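Local structure of toxin FitB (Neisseria gonorrhoeae, 2H1C) at residues M1-S10 against D32-L43; K98-A108 against G124-A132. The protein is the toxin of a type II toxin-antitoxin pair, a PIN-domain protein and probable magnesium-dependent ribonuclease that joins its antitoxin FitA in a promoter-binding complex. All blocks are in the same frame, centred on the assembly; numbering follows the deposited sequence.

How the contacts relate
Contact 1 lies close to the centre of the chain and is largely buried, whereas contact 2 sits about 12 Å from that centre and is partly exposed. The principle they illustrate is that a probable metal site can draw on two differently made contacts. Residues 1-10 and 32-43 are joined by parallel strand pairing, with one side-chain hydrogen bond further on. Between 98-108 and 124-132 no direct hydrogen bond is clear; apolar side chains, several of them alanines, and a bridging water join them. The contacts hold different secondary structure elements yet touch where Ile107 packs on Leu3 and Tyr106 on Ile38. The side chains of Asp5 and Asp104, predicted magnesium ligands, come within about 5 Å of each other.

Contact 1 of 2, residues M1-S10 against D32-L43; sequences MILLDTNVIS and DVYLSAITVAEL. With MG (magnesium ion), chain H.
With OG1 anti to the carbonyl carbon (chi1 -55°), Thr6 turns its hydroxyl to the helix of 37-43, where Glu42, whose chain runs extended beyond CG, brings its carboxylate up to meet it. Thr6 OG1 donates to Glu42 OE1 at 2.6 Å, nearly in line with the C-O bond of the acceptor. The methyl Thr39 CG2 lies 3.2 Å from the same OG1, the two threonines running past each other in opposite directions. Next along the helix Leu43 packs by its methyls: CD1 touches Ile9 CG2, while CD2 reaches Thr6 CG2 and also borders the hydroxyl Ser10 OG. That serine hydroxyl is itself engaged, donating to Thr6 O, which takes Ser10 N from the opposite face of its plane.

Earlier in both segments the contact is a parallel strand pair at the heart of the PIN-domain sheet, in which 2-4 lies between 33-36 and 117-119. Ile2 N donates to Asp32 O, Tyr34 N to Ile2 O at 2.7 Å, and Leu4 N to Tyr34 O. On the sheet face bearing Leu3 and Tyr34, Leu3 CD1 lies 3.9 Å from Tyr34 CB, and Met1 SD approaches the tyrosine ring from its edge in a Met-aromatic contact, 5.4 Å from the ring centroid. On the face bearing Ile2 and Val33, Val33 CG1 lies 3.5 Å from Leu4 CG.

Where the strands end, Asp5, a predicted magnesium ligand, has its OD2 hydrogen-bonded to Thr120. Ser36 OG caps the following helix, accepting from Ile38 N, and lies 2.6 Å from a magnesium ion, long for such a bond; this ion stands well apart from Asp5. Leu4, Ser36 and Thr39 also belong to another magnesium site seen in this crystal. Apolar side chains of the bound peptide pack on Leu4, Ile9 and Ser10.

Contact 2 of 2, residues K98-A108 against G124-A132; sequences KEIAAADGYIA and GSFFAADVA
Apolar contacts between Ala108, Phe126 and Ala129 form the inner part of this interface. The methyl Ala108 CB rests 3.6 Å from Phe126 CD2 and 3.8 Å from Ala129 CB, a small side chain meeting the ring on one hand and another methyl on the other. Ile107 CG2 adds a contact to Phe126 CE2, and Val131 CG2 lies against the carbonyl oxygen of Ala108. The backbone oxygen Asp104 O comes obliquely to the same ring, 3.7 Å from Phe126 CE2. Helices 102-108 and 124-128 cross at -56°, their axes 9.6 Å apart at the closest point.

At the start of 98-108, the buried Ile100 packs on the short helix. Its CG1 stands anti to the carbonyl carbon (chi1 -57°) and the chain continues straight, carrying CD1 to within 3.8 Å of Ala128 CB and close to Ala129 CB as well; CG1 and CD1 both lie 3.6 Å from Ser125 O. The same residue leans on Ile89 and Ala93 of helix 80-94. Nearer solvent, the aliphatic part of Lys98 lies along Ala128, with both CB and CD against the alanine methyl.

A water bridges the polar groups. It accepts from Ala101 N, donates to Asp104 OD1 at 2.7 Å, and is hydrogen-bonded to Ser125 OG at 2.6 Å, tying the start of helix 102-108 to the short helix and probably limiting rotation of the carboxylate.

Among backbone interactions, the helix of 124-128 closes in a Schellman motif, with Asp130 at positive phi and Val131 N bonded back to Phe126 O. Phe126 also touches Asp5, so the interface backs onto the acidic site of the PIN domain, where Asp104 and Asp5 are predicted to bind magnesium.

Contact 1 of 2, residues M1-S10 against D32-L43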
loop_
_atom_site.group_PDB
_atom_site.type_symbol
_atom_site.label_atom_id
_atom_site.label_comp_id
_atom_site.label_asym_id
_atom_site.label_seq_id
_atom_site.Cartn_x
_atom_site.Cartn_y
_atom_site.Cartn_z
ATOM N N MET A 1 1.780 -20.506 -8.861
ATOM C CA MET A 1 2.726 -19.350 -8.749
ATOM C C MET A 1 2.589 -18.899 -7.295
ATOM O O MET A 1 1.514 -19.039 -6.705
ATOM C CB MET A 1 2.311 -18.203 -9.685
ATOM C CG MET A 1 2.229 -18.523 -11.182
ATOM S SD MET A 1 3.804 -18.438 -12.066
ATOM C CE MET A 1 4.157 -20.170 -12.173
ATOM N N ILE A 2 3.667 -18.360 -6.730
ATOM C CA ILE A 2 3.696 -17.941 -5.331
ATOM C C ILE A 2 4.011 -16.461 -5.104
ATOM O O ILE A 2 4.824 -15.880 -5.820
ATOM C CB ILE A 2 4.760 -18.771 -4.550
ATOM C CG1 ILE A 2 4.267 -20.208 -4.345
ATOM C CG2 ILE A 2 5.062 -18.126 -3.189
ATOM C CD1 ILE A 2 3.060 -20.316 -3.438
ATOM N N LEU A 3 3.347 -15.874 -4.109
ATOM C CA LEU A 3 3.588 -14.493 -3.686
ATOM C C LEU A 3 4.103 -14.655 -2.257
ATOM O O LEU A 3 3.356 -15.076 -1.368
ATOM C CB LEU A 3 2.296 -13.658 -3.664
ATOM C CG LEU A 3 2.538 -12.161 -3.348
ATOM C CD1 LEU A 3 3.356 -11.523 -4.480
ATOM C CD2 LEU A 3 1.202 -11.433 -3.182
ATOM N N LEU A 4 5.378 -14.360 -2.020
ATOM C CA LEU A 4 5.941 -14.525 -0.674
ATOM C C LEU A 4 5.619 -13.341 0.227
ATOM O O LEU A 4 5.919 -12.210 -0.133
ATOM C CB LEU A 4 7.460 -14.646 -0.737
ATOM C CG LEU A 4 8.143 -15.799 -1.462
ATOM C CD1 LEU A 4 9.654 -15.604 -1.334
ATOM C CD2 LEU A 4 7.702 -17.134 -0.865
ATOM N N ASP A 5 5.041 -13.613 1.397
ATOM C CA ASP A 5 4.678 -12.582 2.384
ATOM C C ASP A 5 5.971 -12.258 3.138
ATOM O O ASP A 5 6.910 -13.054 3.148
ATOM C CB ASP A 5 3.605 -13.159 3.337
ATOM C CG ASP A 5 2.863 -12.092 4.163
ATOM O OD1 ASP A 5 2.841 -10.904 3.779
ATOM O OD2 ASP A 5 2.265 -12.465 5.207
ATOM N N THR A 6 6.018 -11.106 3.794
ATOM C CA THR A 6 7.218 -10.694 4.513
ATOM C C THR A 6 7.768 -11.690 5.534
ATOM O O THR A 6 8.981 -11.868 5.638
ATOM C CB THR A 6 6.970 -9.363 5.238
ATOM O OG1 THR A 6 6.517 -8.399 4.285
ATOM C CG2 THR A 6 8.233 -8.863 5.902
ATOM N N ASN A 7 6.886 -12.337 6.289
ATOM C CA ASN A 7 7.351 -13.251 7.324
ATOM C C ASN A 7 8.038 -14.503 6.791
ATOM O O ASN A 7 8.793 -15.148 7.517
ATOM C CB ASN A 7 6.193 -13.628 8.255
ATOM C CG ASN A 7 5.062 -14.335 7.525
ATOM O OD1 ASN A 7 5.233 -15.436 7.001
ATOM N ND2 ASN A 7 3.899 -13.699 7.488
ATOM N N VAL A 8 7.798 -14.835 5.527
ATOM C CA VAL A 8 8.419 -16.014 4.933
ATOM C C VAL A 8 9.793 -15.665 4.364
ATOM O O VAL A 8 10.778 -16.330 4.666
ATOM C CB VAL A 8 7.501 -16.617 3.843
ATOM C CG1 VAL A 8 8.224 -17.726 3.087
ATOM C CG2 VAL A 8 6.242 -17.170 4.499
ATOM N N ILE A 9 9.885 -14.604 3.572
ATOM C CA ILE A 9 11.178 -14.253 3.019
ATOM C C ILE A 9 12.146 -13.824 4.129
ATOM O O ILE A 9 13.353 -13.979 3.987
ATOM C CB ILE A 9 11.047 -13.153 1.910
ATOM C CG1 ILE A 9 12.423 -12.892 1.279
ATOM C CG2 ILE A 9 10.431 -11.888 2.483
ATOM C CD1 ILE A 9 12.397 -11.919 0.128
ATOM N N SER A 10 11.615 -13.335 5.250
ATOM C CA SER A 10 12.453 -12.901 6.377
ATOM C C SER A 10 12.941 -14.048 7.275
ATOM O O SER A 10 13.931 -13.906 7.987
ATOM C CB SER A 10 11.688 -11.908 7.266
ATOM O OG SER A 10 11.230 -10.791 6.525
ATOM N N ASP A 32 8.840 -18.543 -10.759
ATOM C CA ASP A 32 7.450 -18.677 -10.347
ATOM C C ASP A 32 7.185 -18.022 -8.990
ATOM O O ASP A 32 6.104 -18.187 -8.422
ATOM C CB ASP A 32 7.063 -20.168 -10.259
ATOM C CG ASP A 32 7.194 -20.900 -11.596
ATOM O OD1 ASP A 32 7.526 -20.261 -12.620
ATOM O OD2 ASP A 32 6.961 -22.131 -11.615
ATOM N N VAL A 33 8.172 -17.291 -8.468
ATOM C CA VAL A 33 8.013 -16.647 -7.168
ATOM C C VAL A 33 8.015 -15.131 -7.310
ATOM O O VAL A 33 8.915 -14.559 -7.926
ATOM C CB VAL A 33 9.126 -17.089 -6.203
ATOM C CG1 VAL A 33 8.862 -16.525 -4.814
ATOM C CG2 VAL A 33 9.178 -18.618 -6.143
ATOM N N TYR A 34 7.004 -14.485 -6.732
ATOM C CA TYR A 34 6.846 -13.027 -6.810
ATOM C C TYR A 34 6.860 -12.324 -5.444
ATOM O O TYR A 34 6.671 -12.950 -4.392
ATOM C CB TYR A 34 5.509 -12.693 -7.481
ATOM C CG TYR A 34 5.394 -13.166 -8.910
ATOM C CD1 TYR A 34 5.216 -14.523 -9.208
ATOM C CD2 TYR A 34 5.542 -12.267 -9.964
ATOM C CE1 TYR A 34 5.196 -14.974 -10.523
ATOM C CE2 TYR A 34 5.530 -12.705 -11.299
ATOM C CZ TYR A 34 5.360 -14.061 -11.566
ATOM O OH TYR A 34 5.388 -14.509 -12.873
ATOM N N LEU A 35 7.082 -11.008 -5.473
ATOM C CA LEU A 35 7.048 -10.189 -4.264
ATOM C C LEU A 35 6.154 -8.985 -4.557
ATOM O O LEU A 35 6.168 -8.458 -5.674
ATOM C CB LEU A 35 8.442 -9.663 -3.899
ATOM C CG LEU A 35 9.534 -10.616 -3.423
ATOM C CD1 LEU A 35 10.818 -9.820 -3.171
ATOM C CD2 LEU A 35 9.092 -11.309 -2.138
ATOM N N SER A 36 5.370 -8.565 -3.573
ATOM C CA SER A 36 4.551 -7.367 -3.741
ATOM C C SER A 36 5.463 -6.200 -3.417
ATOM O O SER A 36 6.346 -6.320 -2.560
ATOM C CB SER A 36 3.388 -7.348 -2.749
ATOM O OG SER A 36 2.923 -6.010 -2.564
ATOM N N ALA A 37 5.254 -5.069 -4.083
ATOM C CA ALA A 37 6.046 -3.892 -3.793
ATOM C C ALA A 37 5.854 -3.512 -2.307
ATOM O O ALA A 37 6.721 -2.896 -1.699
ATOM C CB ALA A 37 5.609 -2.738 -4.711
ATOM N N ILE A 38 4.713 -3.886 -1.732
ATOM C CA ILE A 38 4.422 -3.612 -0.313
ATOM C C ILE A 38 5.413 -4.369 0.595
ATOM O O ILE A 38 5.913 -3.827 1.582
ATOM C CB ILE A 38 2.964 -4.052 0.062
ATOM C CG1 ILE A 38 1.943 -3.161 -0.670
ATOM C CG2 ILE A 38 2.760 -3.981 1.577
ATOM C CD1 ILE A 38 1.949 -1.698 -0.240
ATOM N N THR A 39 5.674 -5.634 0.260
ATOM C CA THR A 39 6.611 -6.470 1.012
ATOM C C THR A 39 8.034 -5.925 0.859
ATOM O O THR A 39 8.802 -5.898 1.819
ATOM C CB THR A 39 6.530 -7.934 0.515
ATOM O OG1 THR A 39 5.190 -8.396 0.701
ATOM C CG2 THR A 39 7.483 -8.831 1.277
ATOM N N VAL A 40 8.383 -5.470 -0.343
ATOM C CA VAL A 40 9.713 -4.920 -0.567
ATOM C C VAL A 40 9.859 -3.670 0.304
ATOM O O VAL A 40 10.917 -3.436 0.894
ATOM C CB VAL A 40 9.941 -4.556 -2.061
ATOM C CG1 VAL A 40 11.285 -3.869 -2.234
ATOM C CG2 VAL A 40 9.908 -5.840 -2.925
ATOM N N ALA A 41 8.795 -2.874 0.405
ATOM C CA ALA A 41 8.858 -1.665 1.237
ATOM C C ALA A 41 9.070 -2.035 2.708
ATOM O O ALA A 41 9.840 -1.375 3.426
ATOM C CB ALA A 41 7.579 -0.869 1.100
ATOM N N GLU A 42 8.364 -3.064 3.169
ATOM C CA GLU A 42 8.488 -3.485 4.563
ATOM C C GLU A 42 9.864 -4.078 4.841
ATOM O O GLU A 42 10.422 -3.859 5.919
ATOM C CB GLU A 42 7.400 -4.498 4.934
ATOM C CG GLU A 42 5.985 -4.018 4.620
ATOM C CD GLU A 42 4.916 -5.023 5.015
ATOM O OE1 GLU A 42 5.215 -6.245 4.987
ATOM O OE2 GLU A 42 3.776 -4.594 5.332
ATOM N N LEU A 43 10.409 -4.837 3.885
ATOM C CA LEU A 43 11.750 -5.399 4.057
ATOM C C LEU A 43 12.758 -4.257 4.139
ATOM O O LEU A 43 13.612 -4.232 5.030
ATOM C CB LEU A 43 12.120 -6.316 2.885
ATOM C CG LEU A 43 11.306 -7.605 2.842
ATOM C CD1 LEU A 43 11.555 -8.366 1.539
ATOM C CD2 LEU A 43 11.686 -8.446 4.048
HETATM MG MG MG H . 1.449 -5.136 -4.512
#

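Contact 2 of 2, residues K98-A108 against G124-A132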
loop_
_atom_site.group_PDB
_atom_site.type_symbol
_atom_site.label_atom_id
_atom_site.label_comp_id
_atom_site.label_asym_id
_atom_site.label_seq_id
_atom_site.Cartn_x
_atom_site.Cartn_y
_atom_site.Cartn_z
ATOM N N LYS A 98 -15.454 -11.171 9.274
ATOM C CA LYS A 98 -14.088 -11.669 9.121
ATOM C C LYS A 98 -13.129 -10.503 9.321
ATOM O O LYS A 98 -13.483 -9.349 9.087
ATOM C CB LYS A 98 -13.889 -12.275 7.728
ATOM C CG LYS A 98 -14.915 -13.334 7.343
ATOM C CD LYS A 98 -14.665 -13.885 5.939
ATOM C CE LYS A 98 -15.860 -14.696 5.427
ATOM N NZ LYS A 98 -16.257 -15.806 6.345
ATOM N N GLU A 99 -11.905 -10.807 9.736
ATOM C CA GLU A 99 -10.916 -9.769 9.984
ATOM C C GLU A 99 -9.736 -9.772 9.014
ATOM O O GLU A 99 -9.060 -10.791 8.840
ATOM C CB GLU A 99 -10.407 -9.895 11.423
ATOM C CG GLU A 99 -9.954 -11.301 11.784
ATOM C CD GLU A 99 -9.991 -11.557 13.281
ATOM O OE1 GLU A 99 -11.096 -11.489 13.866
ATOM O OE2 GLU A 99 -8.919 -11.823 13.871
ATOM N N ILE A 100 -9.513 -8.624 8.377
ATOM C CA ILE A 100 -8.409 -8.437 7.437
ATOM C C ILE A 100 -7.866 -7.014 7.610
ATOM O O ILE A 100 -8.579 -6.037 7.376
ATOM C CB ILE A 100 -8.855 -8.599 5.959
ATOM C CG1 ILE A 100 -9.503 -9.965 5.748
ATOM C CG2 ILE A 100 -7.653 -8.444 5.029
ATOM C CD1 ILE A 100 -9.988 -10.210 4.339
ATOM N N ALA A 101 -6.608 -6.909 8.021
ATOM C CA ALA A 101 -5.962 -5.617 8.212
ATOM C C ALA A 101 -5.558 -5.059 6.850
ATOM O O ALA A 101 -5.435 -5.813 5.879
ATOM C CB ALA A 101 -4.731 -5.778 9.101
ATOM N N ALA A 102 -5.352 -3.747 6.772
ATOM C CA ALA A 102 -4.974 -3.113 5.503
ATOM C C ALA A 102 -3.753 -3.767 4.844
ATOM O O ALA A 102 -3.798 -4.131 3.666
ATOM C CB ALA A 102 -4.710 -1.614 5.724
ATOM N N ALA A 103 -2.672 -3.897 5.609
ATOM C CA ALA A 103 -1.423 -4.488 5.129
ATOM C C ALA A 103 -1.631 -5.859 4.494
ATOM O O ALA A 103 -1.135 -6.123 3.393
ATOM C CB ALA A 103 -0.421 -4.606 6.278
ATOM N N ASP A 104 -2.356 -6.731 5.185
ATOM C CA ASP A 104 -2.613 -8.070 4.665
ATOM C C ASP A 104 -3.532 -7.957 3.461
ATOM O O ASP A 104 -3.406 -8.706 2.499
ATOM C CB ASP A 104 -3.250 -8.949 5.749
ATOM C CG ASP A 104 -2.264 -9.328 6.846
ATOM O OD1 ASP A 104 -2.705 -9.724 7.945
ATOM O OD2 ASP A 104 -1.041 -9.243 6.608
ATOM N N GLY A 105 -4.452 -6.997 3.513
ATOM C CA GLY A 105 -5.359 -6.794 2.406
ATOM C C GLY A 105 -4.621 -6.443 1.123
ATOM O O GLY A 105 -5.003 -6.904 0.053
ATOM N N TYR A 106 -3.582 -5.614 1.212
ATOM C CA TYR A 106 -2.826 -5.228 0.009
ATOM C C TYR A 106 -2.186 -6.442 -0.654
ATOM O O TYR A 106 -2.214 -6.593 -1.882
ATOM C CB TYR A 106 -1.715 -4.240 0.355
ATOM C CG TYR A 106 -2.220 -2.912 0.844
ATOM C CD1 TYR A 106 -1.508 -2.189 1.793
ATOM C CD2 TYR A 106 -3.419 -2.382 0.366
ATOM C CE1 TYR A 106 -1.980 -0.962 2.264
ATOM C CE2 TYR A 106 -3.902 -1.156 0.828
ATOM C CZ TYR A 106 -3.176 -0.455 1.779
ATOM O OH TYR A 106 -3.661 0.746 2.256
ATOM N N ILE A 107 -1.591 -7.292 0.175
ATOM C CA ILE A 107 -0.931 -8.493 -0.304
ATOM C C ILE A 107 -1.945 -9.458 -0.876
ATOM O O ILE A 107 -1.741 -9.989 -1.962
ATOM C CB ILE A 107 -0.136 -9.158 0.825
ATOM C CG1 ILE A 107 0.949 -8.188 1.310
ATOM C CG2 ILE A 107 0.521 -10.432 0.324
ATOM C CD1 ILE A 107 1.767 -8.700 2.457
ATOM N N ALA A 108 -3.052 -9.667 -0.169
ATOM C CA ALA A 108 -4.062 -10.584 -0.659
ATOM C C ALA A 108 -4.636 -10.143 -2.005
ATOM O O ALA A 108 -4.822 -10.965 -2.902
ATOM C CB ALA A 108 -5.170 -10.756 0.377
ATOM N N GLY A 124 -4.663 -16.556 8.588
ATOM C CA GLY A 124 -5.961 -16.013 8.955
ATOM C C GLY A 124 -6.611 -15.026 8.002
ATOM O O GLY A 124 -7.653 -15.313 7.412
ATOM N N SER A 125 -6.002 -13.860 7.834
ATOM C CA SER A 125 -6.567 -12.837 6.961
ATOM C C SER A 125 -6.744 -13.288 5.516
ATOM O O SER A 125 -7.706 -12.899 4.853
ATOM C CB SER A 125 -5.692 -11.582 6.984
ATOM O OG SER A 125 -5.417 -11.187 8.313
ATOM N N PHE A 126 -5.828 -14.115 5.025
ATOM C CA PHE A 126 -5.912 -14.546 3.643
ATOM C C PHE A 126 -7.037 -15.529 3.386
ATOM O O PHE A 126 -7.601 -15.570 2.294
ATOM C CB PHE A 126 -4.559 -15.093 3.197
ATOM C CG PHE A 126 -3.448 -14.092 3.327
ATOM C CD1 PHE A 126 -2.658 -14.054 4.472
ATOM C CD2 PHE A 126 -3.227 -13.146 2.325
ATOM C CE1 PHE A 126 -1.664 -13.083 4.629
ATOM C CE2 PHE A 126 -2.237 -12.167 2.467
ATOM C CZ PHE A 126 -1.453 -12.137 3.624
ATOM N N PHE A 127 -7.384 -16.316 4.396
ATOM C CA PHE A 127 -8.482 -17.252 4.236
ATOM C C PHE A 127 -9.760 -16.434 4.065
ATOM O O PHE A 127 -10.602 -16.743 3.223
ATOM C CB PHE A 127 -8.589 -18.161 5.458
ATOM C CG PHE A 127 -7.703 -19.369 5.387
ATOM C CD1 PHE A 127 -7.730 -20.193 4.267
ATOM C CD2 PHE A 127 -6.875 -19.711 6.451
ATOM C CE1 PHE A 127 -6.951 -21.340 4.207
ATOM C CE2 PHE A 127 -6.090 -20.860 6.401
ATOM C CZ PHE A 127 -6.130 -21.674 5.277
ATOM N N ALA A 128 -9.880 -15.370 4.854
ATOM C CA ALA A 128 -11.046 -14.495 4.793
ATOM C C ALA A 128 -11.101 -13.717 3.475
ATOM O O ALA A 128 -12.172 -13.290 3.037
ATOM C CB ALA A 128 -11.034 -13.533 5.975
ATOM N N ALA A 129 -9.946 -13.541 2.844
ATOM C CA ALA A 129 -9.871 -12.830 1.570
ATOM C C ALA A 129 -10.203 -13.790 0.427
ATOM O O ALA A 129 -10.267 -13.389 -0.735
ATOM C CB ALA A 129 -8.471 -12.247 1.375
ATOM N N ASP A 130 -10.421 -15.060 0.759
ATOM C CA ASP A 130 -10.734 -16.061 -0.255
ATOM C C ASP A 130 -9.612 -16.176 -1.285
ATOM O O ASP A 130 -9.860 -16.291 -2.491
ATOM C CB ASP A 130 -12.052 -15.712 -0.963
ATOM C CG ASP A 130 -13.277 -16.096 -0.146
ATOM O OD1 ASP A 130 -13.511 -17.314 0.039
ATOM O OD2 ASP A 130 -14.007 -15.182 0.308
ATOM N N VAL A 131 -8.370 -16.123 -0.812
ATOM C CA VAL A 131 -7.220 -16.248 -1.703
ATOM C C VAL A 131 -6.460 -17.500 -1.280
ATOM O O VAL A 131 -6.416 -17.824 -0.095
ATOM C CB VAL A 131 -6.283 -15.010 -1.610
ATOM C CG1 VAL A 131 -5.058 -15.213 -2.474
ATOM C CG2 VAL A 131 -7.028 -13.766 -2.071
ATOM N N ALA A 132 -5.885 -18.213 -2.242
ATOM C CA ALA A 132 -5.138 -19.431 -1.921
ATOM C C ALA A 132 -3.944 -19.090 -1.033
ATOM O O ALA A 132 -3.293 -18.054 -1.215
ATOM C CB ALA A 132 -4.662 -20.099 -3.190
HETATM O O HOH W 1 -5.008 -8.783 9.075
#